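Local coordinates for protein malonate decarboxylase subunit alpha (Acinetobacter baumannii ATCC 17978, PDB 6MPR) that probably acts as the acyl-carrier-protein transferase subunit of malonate decarboxylase, exchanging acetyl for malonyl groups on the carrier protein during malonate breakdown, at residues A250-E259 and I277-L288; E478-K486 and L523-R534. All coordinates share one frame; numbering follows the deposited sequence.

Interaction 1: A250-E259 and I277-L288; sequences AMMAIRGIYE and IELILPTYGESL
The Y284 side chain, at chi1 180°, points away from its N and across to helix 244-261, and M251, CG beside its N (chi1 -73°), lies over the ring. M251 CG sits 3.9 Å from the Y284 ring centroid, nearly on the ring normal, a CH-pi contact. The bend at chi3 brings M251 CE within 3.7 Å of Y284 CE1, while SD stays higher above the same face in a longer Met-aromatic contact; L288, one turn on in the same segment, lays CD1 over the opposite face, offset toward the rim. A flexible, polarisable methionine suits such a ring.

Alongside, two isoleucines interlock as knobs into holes: I254 enters the hole of I277, I280, L281 and Y284, its CD1 3.5 Å from I280 CG1, and I277 fills that of A250, A253, I254 and Y258. The segments' axes cross at -63°; A250, with only a methyl, leaves room for I277, its CB pressed to 3.4 Å from I277 CG1. Toward one end R255 CD lies 4.0 Å from L288 CD1, its salt bridge to E259 staying within helix 244-261, and a water joins E259 OE2 to L288 O. Apolar shape-matching thus holds the helices, water bridging their margin.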
# COMPACT_ATOMS: atom_id res chain seq x y z
N ALA A 250 -28.02 -7.59 7.65
CA ALA A 250 -27.78 -6.36 6.89
C ALA A 250 -28.45 -5.16 7.55
O ALA A 250 -27.87 -4.06 7.59
CB ALA A 250 -28.29 -6.54 5.46
N MET A 251 -29.66 -5.33 8.09
CA MET A 251 -30.31 -4.24 8.82
C MET A 251 -29.48 -3.82 10.03
O MET A 251 -29.31 -2.62 10.29
CB MET A 251 -31.71 -4.66 9.27
CG MET A 251 -32.75 -4.72 8.15
SD MET A 251 -34.21 -5.64 8.66
CE MET A 251 -35.28 -4.34 9.29
N MET A 252 -28.98 -4.79 10.79
CA MET A 252 -28.17 -4.47 11.96
C MET A 252 -26.84 -3.81 11.57
O MET A 252 -26.37 -2.91 12.28
CB MET A 252 -27.93 -5.74 12.78
CG MET A 252 -29.22 -6.25 13.42
SD MET A 252 -28.92 -7.49 14.70
CE MET A 252 -28.47 -8.91 13.72
N ALA A 253 -26.22 -4.25 10.47
CA ALA A 253 -25.03 -3.56 9.98
C ALA A 253 -25.30 -2.10 9.68
O ALA A 253 -24.50 -1.22 10.02
CB ALA A 253 -24.47 -4.27 8.74
N ILE A 254 -26.43 -1.81 9.03
CA ILE A 254 -26.70 -0.43 8.60
C ILE A 254 -27.01 0.45 9.80
O ILE A 254 -26.48 1.56 9.93
CB ILE A 254 -27.84 -0.40 7.58
CG1 ILE A 254 -27.38 -1.06 6.28
CG2 ILE A 254 -28.33 1.04 7.38
CD1 ILE A 254 -28.47 -1.33 5.26
N ARG A 255 -27.88 -0.02 10.67
CA ARG A 255 -28.32 0.75 11.82
C ARG A 255 -27.26 0.75 12.92
O ARG A 255 -26.90 1.81 13.46
CB ARG A 255 -29.63 0.16 12.31
CG ARG A 255 -30.25 0.83 13.51
CD ARG A 255 -31.10 2.02 13.10
NE ARG A 255 -31.79 2.57 14.26
CZ ARG A 255 -32.28 3.80 14.32
NH1 ARG A 255 -32.15 4.62 13.28
NH2 ARG A 255 -32.91 4.21 15.41
N GLY A 256 -26.72 -0.42 13.25
CA GLY A 256 -25.83 -0.56 14.38
C GLY A 256 -24.36 -0.30 14.11
O GLY A 256 -23.59 -0.23 15.07
N ILE A 257 -23.95 -0.17 12.85
CA ILE A 257 -22.55 0.11 12.53
C ILE A 257 -22.41 1.32 11.61
O ILE A 257 -21.75 2.31 11.96
CB ILE A 257 -21.87 -1.13 11.90
CG1 ILE A 257 -22.07 -2.38 12.78
CG2 ILE A 257 -20.37 -0.85 11.73
CD1 ILE A 257 -21.37 -3.64 12.25
N TYR A 258 -23.02 1.26 10.42
CA TYR A 258 -22.80 2.33 9.44
C TYR A 258 -23.39 3.64 9.93
O TYR A 258 -22.71 4.68 9.93
CB TYR A 258 -23.42 1.98 8.08
CG TYR A 258 -22.82 0.79 7.35
CD1 TYR A 258 -21.76 0.06 7.87
CD2 TYR A 258 -23.34 0.40 6.11
CE1 TYR A 258 -21.22 -1.03 7.17
CE2 TYR A 258 -22.81 -0.66 5.42
CZ TYR A 258 -21.76 -1.37 5.95
OH TYR A 258 -21.28 -2.44 5.24
N GLU A 259 -24.65 3.61 10.35
CA GLU A 259 -25.28 4.81 10.90
C GLU A 259 -24.60 5.23 12.21
O GLU A 259 -24.31 6.41 12.42
CB GLU A 259 -26.76 4.56 11.13
CG GLU A 259 -27.51 5.83 11.54
CD GLU A 259 -28.99 5.61 11.80
OE1 GLU A 259 -29.47 4.45 11.72
OE2 GLU A 259 -29.68 6.61 12.08
N ILE A 277 -26.94 -6.03 2.30
CA ILE A 277 -26.70 -4.64 2.70
C ILE A 277 -26.86 -3.71 1.50
O ILE A 277 -27.61 -2.72 1.54
CB ILE A 277 -25.30 -4.48 3.32
CG1 ILE A 277 -25.24 -5.12 4.71
CG2 ILE A 277 -24.92 -3.01 3.42
CD1 ILE A 277 -23.84 -5.10 5.30
N GLU A 278 -26.14 -4.02 0.41
CA GLU A 278 -26.20 -3.22 -0.80
C GLU A 278 -27.63 -3.08 -1.31
O GLU A 278 -28.04 -1.99 -1.72
CB GLU A 278 -25.30 -3.84 -1.87
CG GLU A 278 -23.82 -3.95 -1.44
CD GLU A 278 -22.98 -4.88 -2.30
OE1 GLU A 278 -23.37 -5.19 -3.44
OE2 GLU A 278 -21.90 -5.29 -1.81
N LEU A 279 -28.41 -4.16 -1.25
CA LEU A 279 -29.76 -4.16 -1.80
C LEU A 279 -30.82 -3.57 -0.87
O LEU A 279 -31.93 -3.29 -1.34
CB LEU A 279 -30.17 -5.58 -2.20
CG LEU A 279 -29.45 -6.07 -3.46
CD1 LEU A 279 -29.72 -7.55 -3.71
CD2 LEU A 279 -29.88 -5.23 -4.66
N ILE A 280 -30.53 -3.35 0.41
CA ILE A 280 -31.51 -2.71 1.27
C ILE A 280 -31.12 -1.29 1.64
O ILE A 280 -31.90 -0.60 2.31
CB ILE A 280 -31.83 -3.52 2.55
CG1 ILE A 280 -30.67 -3.52 3.54
CG2 ILE A 280 -32.31 -4.93 2.22
CD1 ILE A 280 -31.03 -4.09 4.89
N LEU A 281 -29.96 -0.80 1.21
CA LEU A 281 -29.71 0.64 1.33
C LEU A 281 -30.84 1.47 0.73
O LEU A 281 -31.33 2.37 1.42
CB LEU A 281 -28.36 1.01 0.71
CG LEU A 281 -27.14 0.67 1.56
CD1 LEU A 281 -25.90 0.94 0.73
CD2 LEU A 281 -27.14 1.53 2.83
N PRO A 282 -31.32 1.21 -0.49
CA PRO A 282 -32.34 2.09 -1.07
C PRO A 282 -33.73 1.89 -0.50
O PRO A 282 -34.65 2.64 -0.86
CB PRO A 282 -32.32 1.73 -2.57
CG PRO A 282 -31.02 0.98 -2.78
CD PRO A 282 -30.82 0.25 -1.50
N THR A 283 -33.93 0.90 0.37
CA THR A 283 -35.23 0.66 0.99
C THR A 283 -35.14 0.90 2.49
O THR A 283 -35.64 1.91 2.98
CB THR A 283 -35.72 -0.76 0.70
OG1 THR A 283 -34.70 -1.70 1.09
CG2 THR A 283 -36.02 -0.94 -0.78
N TYR A 284 -34.49 0.01 3.23
CA TYR A 284 -34.34 0.21 4.67
C TYR A 284 -33.48 1.45 4.96
O TYR A 284 -33.82 2.25 5.84
CB TYR A 284 -33.72 -1.03 5.29
CG TYR A 284 -33.51 -0.94 6.78
CD1 TYR A 284 -34.59 -0.83 7.65
CD2 TYR A 284 -32.23 -1.00 7.32
CE1 TYR A 284 -34.39 -0.76 9.02
CE2 TYR A 284 -32.02 -0.94 8.70
CZ TYR A 284 -33.10 -0.82 9.54
OH TYR A 284 -32.90 -0.75 10.90
N GLY A 285 -32.39 1.63 4.22
CA GLY A 285 -31.58 2.81 4.42
C GLY A 285 -32.34 4.08 4.14
O GLY A 285 -32.22 5.07 4.87
N GLU A 286 -33.16 4.08 3.08
CA GLU A 286 -33.99 5.24 2.76
C GLU A 286 -35.00 5.53 3.86
O GLU A 286 -35.25 6.69 4.20
CB GLU A 286 -34.70 5.01 1.42
CG GLU A 286 -35.73 6.06 1.05
CD GLU A 286 -35.14 7.43 0.84
OE1 GLU A 286 -35.89 8.41 1.00
OE2 GLU A 286 -33.93 7.53 0.52
N SER A 287 -35.60 4.48 4.44
CA SER A 287 -36.55 4.66 5.52
C SER A 287 -35.92 5.28 6.77
O SER A 287 -36.63 5.91 7.56
CB SER A 287 -37.18 3.31 5.88
OG SER A 287 -36.32 2.57 6.73
N LEU A 288 -34.61 5.13 6.95
CA LEU A 288 -33.86 5.75 8.05
C LEU A 288 -33.36 7.15 7.70
O LEU A 288 -32.72 7.78 8.55
CB LEU A 288 -32.68 4.85 8.45
CG LEU A 288 -33.02 3.44 8.95
CD1 LEU A 288 -31.76 2.63 9.19
CD2 LEU A 288 -33.89 3.51 10.21
O HOH W 1 -32.27 7.32 11.25

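Interaction 2: E478-K486 and L523-R534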
# COMPACT_ATOMS: atom_id res chain seq x y z
N GLU A 478 -26.27 -13.31 13.33
CA GLU A 478 -27.73 -13.23 13.32
C GLU A 478 -28.30 -13.00 14.72
O GLU A 478 -29.49 -12.69 14.84
CB GLU A 478 -28.32 -14.49 12.67
CG GLU A 478 -28.42 -15.74 13.55
CD GLU A 478 -27.14 -16.56 13.59
OE1 GLU A 478 -26.07 -16.07 13.16
OE2 GLU A 478 -27.22 -17.73 14.07
N GLU A 479 -27.46 -13.09 15.75
CA GLU A 479 -27.87 -12.80 17.12
C GLU A 479 -27.72 -11.33 17.51
O GLU A 479 -28.43 -10.87 18.40
CB GLU A 479 -27.05 -13.66 18.09
CG GLU A 479 -27.33 -15.14 17.95
CD GLU A 479 -28.61 -15.52 18.65
OE1 GLU A 479 -28.56 -15.75 19.88
OE2 GLU A 479 -29.67 -15.56 17.98
N GLY A 480 -26.82 -10.58 16.88
CA GLY A 480 -26.62 -9.20 17.25
C GLY A 480 -25.18 -8.78 16.98
O GLY A 480 -24.45 -9.46 16.28
N ILE A 481 -24.80 -7.63 17.56
CA ILE A 481 -23.47 -7.06 17.36
C ILE A 481 -22.76 -7.02 18.70
O ILE A 481 -23.33 -6.56 19.70
CB ILE A 481 -23.53 -5.64 16.76
CG1 ILE A 481 -24.31 -5.61 15.44
CG2 ILE A 481 -22.12 -5.09 16.55
CD1 ILE A 481 -24.60 -4.21 14.96
N ALA A 482 -21.52 -7.48 18.73
CA ALA A 482 -20.62 -7.24 19.85
C ALA A 482 -19.68 -6.11 19.45
O ALA A 482 -18.97 -6.22 18.44
CB ALA A 482 -19.84 -8.51 20.21
N TYR A 483 -19.71 -5.01 20.21
CA TYR A 483 -18.84 -3.86 19.92
C TYR A 483 -17.47 -4.07 20.57
O TYR A 483 -17.11 -3.43 21.55
CB TYR A 483 -19.48 -2.56 20.38
CG TYR A 483 -20.72 -2.16 19.62
CD1 TYR A 483 -20.64 -1.70 18.31
CD2 TYR A 483 -21.98 -2.24 20.21
CE1 TYR A 483 -21.78 -1.34 17.60
CE2 TYR A 483 -23.13 -1.87 19.51
CZ TYR A 483 -23.01 -1.43 18.20
OH TYR A 483 -24.15 -1.07 17.52
N LEU A 484 -16.70 -4.98 19.95
CA LEU A 484 -15.44 -5.44 20.53
C LEU A 484 -14.44 -4.30 20.71
O LEU A 484 -13.59 -4.37 21.61
CB LEU A 484 -14.83 -6.54 19.66
CG LEU A 484 -15.60 -7.85 19.46
CD1 LEU A 484 -14.78 -8.81 18.58
CD2 LEU A 484 -15.98 -8.51 20.80
N TYR A 485 -14.51 -3.25 19.89
CA TYR A 485 -13.58 -2.14 20.05
C TYR A 485 -13.67 -1.50 21.43
O TYR A 485 -12.73 -0.82 21.85
CB TYR A 485 -13.79 -1.07 18.97
CG TYR A 485 -14.98 -0.15 19.17
CD1 TYR A 485 -16.24 -0.47 18.66
CD2 TYR A 485 -14.83 1.08 19.81
CE1 TYR A 485 -17.31 0.37 18.83
CE2 TYR A 485 -15.91 1.93 19.98
CZ TYR A 485 -17.14 1.57 19.48
OH TYR A 485 -18.21 2.41 19.64
N LYS A 486 -14.79 -1.70 22.13
CA LYS A 486 -15.00 -1.11 23.43
C LYS A 486 -14.73 -2.07 24.58
O LYS A 486 -14.80 -1.65 25.74
CB LYS A 486 -16.44 -0.59 23.55
CG LYS A 486 -16.62 0.86 23.17
CD LYS A 486 -18.07 1.28 23.27
CE LYS A 486 -18.98 0.35 22.48
NZ LYS A 486 -20.39 0.83 22.49
N LEU A 523 -22.66 -2.60 25.07
CA LEU A 523 -21.54 -3.34 24.48
C LEU A 523 -22.00 -4.46 23.55
O LEU A 523 -21.23 -4.89 22.68
CB LEU A 523 -20.68 -3.93 25.60
CG LEU A 523 -19.95 -2.93 26.49
CD1 LEU A 523 -19.32 -3.66 27.67
CD2 LEU A 523 -18.88 -2.23 25.68
N VAL A 524 -23.22 -4.95 23.73
CA VAL A 524 -23.86 -5.91 22.85
C VAL A 524 -25.23 -5.35 22.50
O VAL A 524 -25.92 -4.81 23.38
CB VAL A 524 -23.99 -7.30 23.51
CG1 VAL A 524 -24.88 -8.22 22.69
CG2 VAL A 524 -22.61 -7.91 23.71
N VAL A 525 -25.64 -5.47 21.24
CA VAL A 525 -26.99 -5.14 20.83
C VAL A 525 -27.62 -6.34 20.14
O VAL A 525 -27.03 -6.92 19.22
CB VAL A 525 -27.04 -3.89 19.91
CG1 VAL A 525 -26.71 -2.64 20.70
CG2 VAL A 525 -26.12 -4.05 18.72
N PHE A 526 -28.80 -6.72 20.60
CA PHE A 526 -29.70 -7.63 19.92
C PHE A 526 -30.56 -6.83 18.94
O PHE A 526 -30.62 -5.60 19.03
CB PHE A 526 -30.59 -8.35 20.94
CG PHE A 526 -29.87 -9.39 21.76
CD1 PHE A 526 -28.53 -9.69 21.55
CD2 PHE A 526 -30.56 -10.11 22.75
CE1 PHE A 526 -27.88 -10.67 22.31
CE2 PHE A 526 -29.92 -11.08 23.51
CZ PHE A 526 -28.58 -11.37 23.28
N PRO A 527 -31.23 -7.49 17.99
CA PRO A 527 -32.09 -6.72 17.06
C PRO A 527 -33.05 -5.77 17.76
O PRO A 527 -33.22 -4.63 17.31
CB PRO A 527 -32.84 -7.83 16.30
CG PRO A 527 -31.88 -8.97 16.31
CD PRO A 527 -31.17 -8.92 17.62
N GLU A 528 -33.64 -6.18 18.89
CA GLU A 528 -34.59 -5.31 19.58
C GLU A 528 -33.94 -4.02 20.07
O GLU A 528 -34.58 -2.97 20.09
CB GLU A 528 -35.24 -6.05 20.74
CG GLU A 528 -34.30 -6.97 21.50
CD GLU A 528 -34.53 -8.44 21.18
OE1 GLU A 528 -35.14 -9.13 22.02
OE2 GLU A 528 -34.12 -8.89 20.08
N ASP A 529 -32.66 -4.09 20.48
CA ASP A 529 -31.94 -2.91 20.95
C ASP A 529 -31.69 -1.89 19.85
O ASP A 529 -31.35 -0.74 20.15
CB ASP A 529 -30.59 -3.30 21.57
CG ASP A 529 -30.73 -4.34 22.67
OD1 ASP A 529 -31.60 -4.18 23.55
OD2 ASP A 529 -29.95 -5.31 22.69
N LEU A 530 -31.82 -2.28 18.58
CA LEU A 530 -31.69 -1.35 17.47
C LEU A 530 -33.04 -0.97 16.87
O LEU A 530 -33.08 -0.35 15.81
CB LEU A 530 -30.78 -1.95 16.39
CG LEU A 530 -29.34 -2.31 16.80
CD1 LEU A 530 -28.69 -3.17 15.73
CD2 LEU A 530 -28.50 -1.06 17.06
N GLY A 531 -34.14 -1.35 17.52
CA GLY A 531 -35.45 -1.09 16.96
C GLY A 531 -35.83 -2.00 15.81
O GLY A 531 -36.64 -1.61 14.96
N ILE A 532 -35.27 -3.20 15.76
CA ILE A 532 -35.49 -4.11 14.64
C ILE A 532 -36.28 -5.31 15.13
O ILE A 532 -35.85 -6.02 16.04
CB ILE A 532 -34.16 -4.54 13.99
CG1 ILE A 532 -33.47 -3.32 13.40
CG2 ILE A 532 -34.40 -5.58 12.91
CD1 ILE A 532 -32.02 -3.57 12.99
N ARG A 533 -37.44 -5.54 14.51
CA ARG A 533 -38.19 -6.76 14.69
C ARG A 533 -37.73 -7.78 13.66
O ARG A 533 -37.62 -7.46 12.47
CB ARG A 533 -39.70 -6.50 14.56
N ARG A 534 -37.46 -9.01 14.11
CA ARG A 534 -37.03 -10.06 13.20
C ARG A 534 -38.05 -10.29 12.08
O ARG A 534 -37.67 -10.70 10.98
CB ARG A 534 -36.78 -11.35 13.96
CG ARG A 534 -35.55 -11.30 14.84
CD ARG A 534 -35.20 -12.69 15.36
NE ARG A 534 -33.76 -12.84 15.57
CZ ARG A 534 -33.15 -12.56 16.71
NH1 ARG A 534 -31.83 -12.73 16.82
NH2 ARG A 534 -33.85 -12.12 17.74
O HOH W 2 -31.73 -14.32 14.33
O HOH W 3 -30.49 -12.17 19.64
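An antiparallel strand pair, 480-482 with 524-525, forms the end of the mixed sheet within this chain. I481 and V525 are a hydrogen-bonded pair: I481 N gives to V525 O at 2.9 Å and V525 N returns a bond to I481 O at 3.0 Å. A482 and V524 follow as a non-hydrogen-bonded pair, and Y483, the central residue of an inverse gamma turn, gives its N to L523 O at 2.9 Å. L523 CD2 packs on the aliphatic K486 CB.

Beta-branched I481 and V525 suit the extended backbone and run next to each other from the same face of the sheet, with I481 CB 3.6 Å from V525 CG2. That methyl stands between V525 N and its carbonyl carbon, CG1 being anti to the latter (chi1 -70°), and reaches Y483 CE2 at 3.8 Å, while CG1 lies in the tyrosine ring's plane at its edge. Just before I481, G480 has phi 150°, where a CB would run into the carbonyl O of E479 and into V525 O; its CA approaches V525 O to 3.0 Å in a CA-H...O contact.

Beyond the strands, R534 NH1 donates to E478 O at 3.1 Å, on a lone pair in the carbonyl plane, though tilted from the guanidinium plane. Two waters bridge R534 to E478 O and E479 O, and a long salt bridge to E479 adds charge attraction alone. The flat guanidinium on its long chain can thus serve several acceptors, with P527 CG over one face, toward its rim. D529 OD2 accepts from F526 N at 2.8 Å, consistent with holding the turn after the strand.

A482 bonds through its backbone to L475 of strand 474-477. Helix 244-261 packs against I481, P527 and R534, helix 512-520 meets L523 and F526, and helix 490-499 also touches L523.

In the fold
Interaction 1 is a buried, almost wholly apolar helix pair, whereas interaction 2 is only partly buried and relies on backbone hydrogen bonds, with charges and water at its more exposed end. Helix 244-261 belongs to both: it faces helix 272-287 in the first and meets the second directly. The centres are 14 Å apart. Y483 OH probably hydrogen-bonds G256 O, 2.6 Å away, where the wider helical turn runs, and I481 CD1 packs 3.5 Å from M252 O. The chain after the edge strand returns to the helix pair, bringing I532 CD1 within 3.6 Å of Y284 OH. Both helices lie on the sheet, and 244-261 also carries its end, I257 meeting I481 and M252 meeting P527.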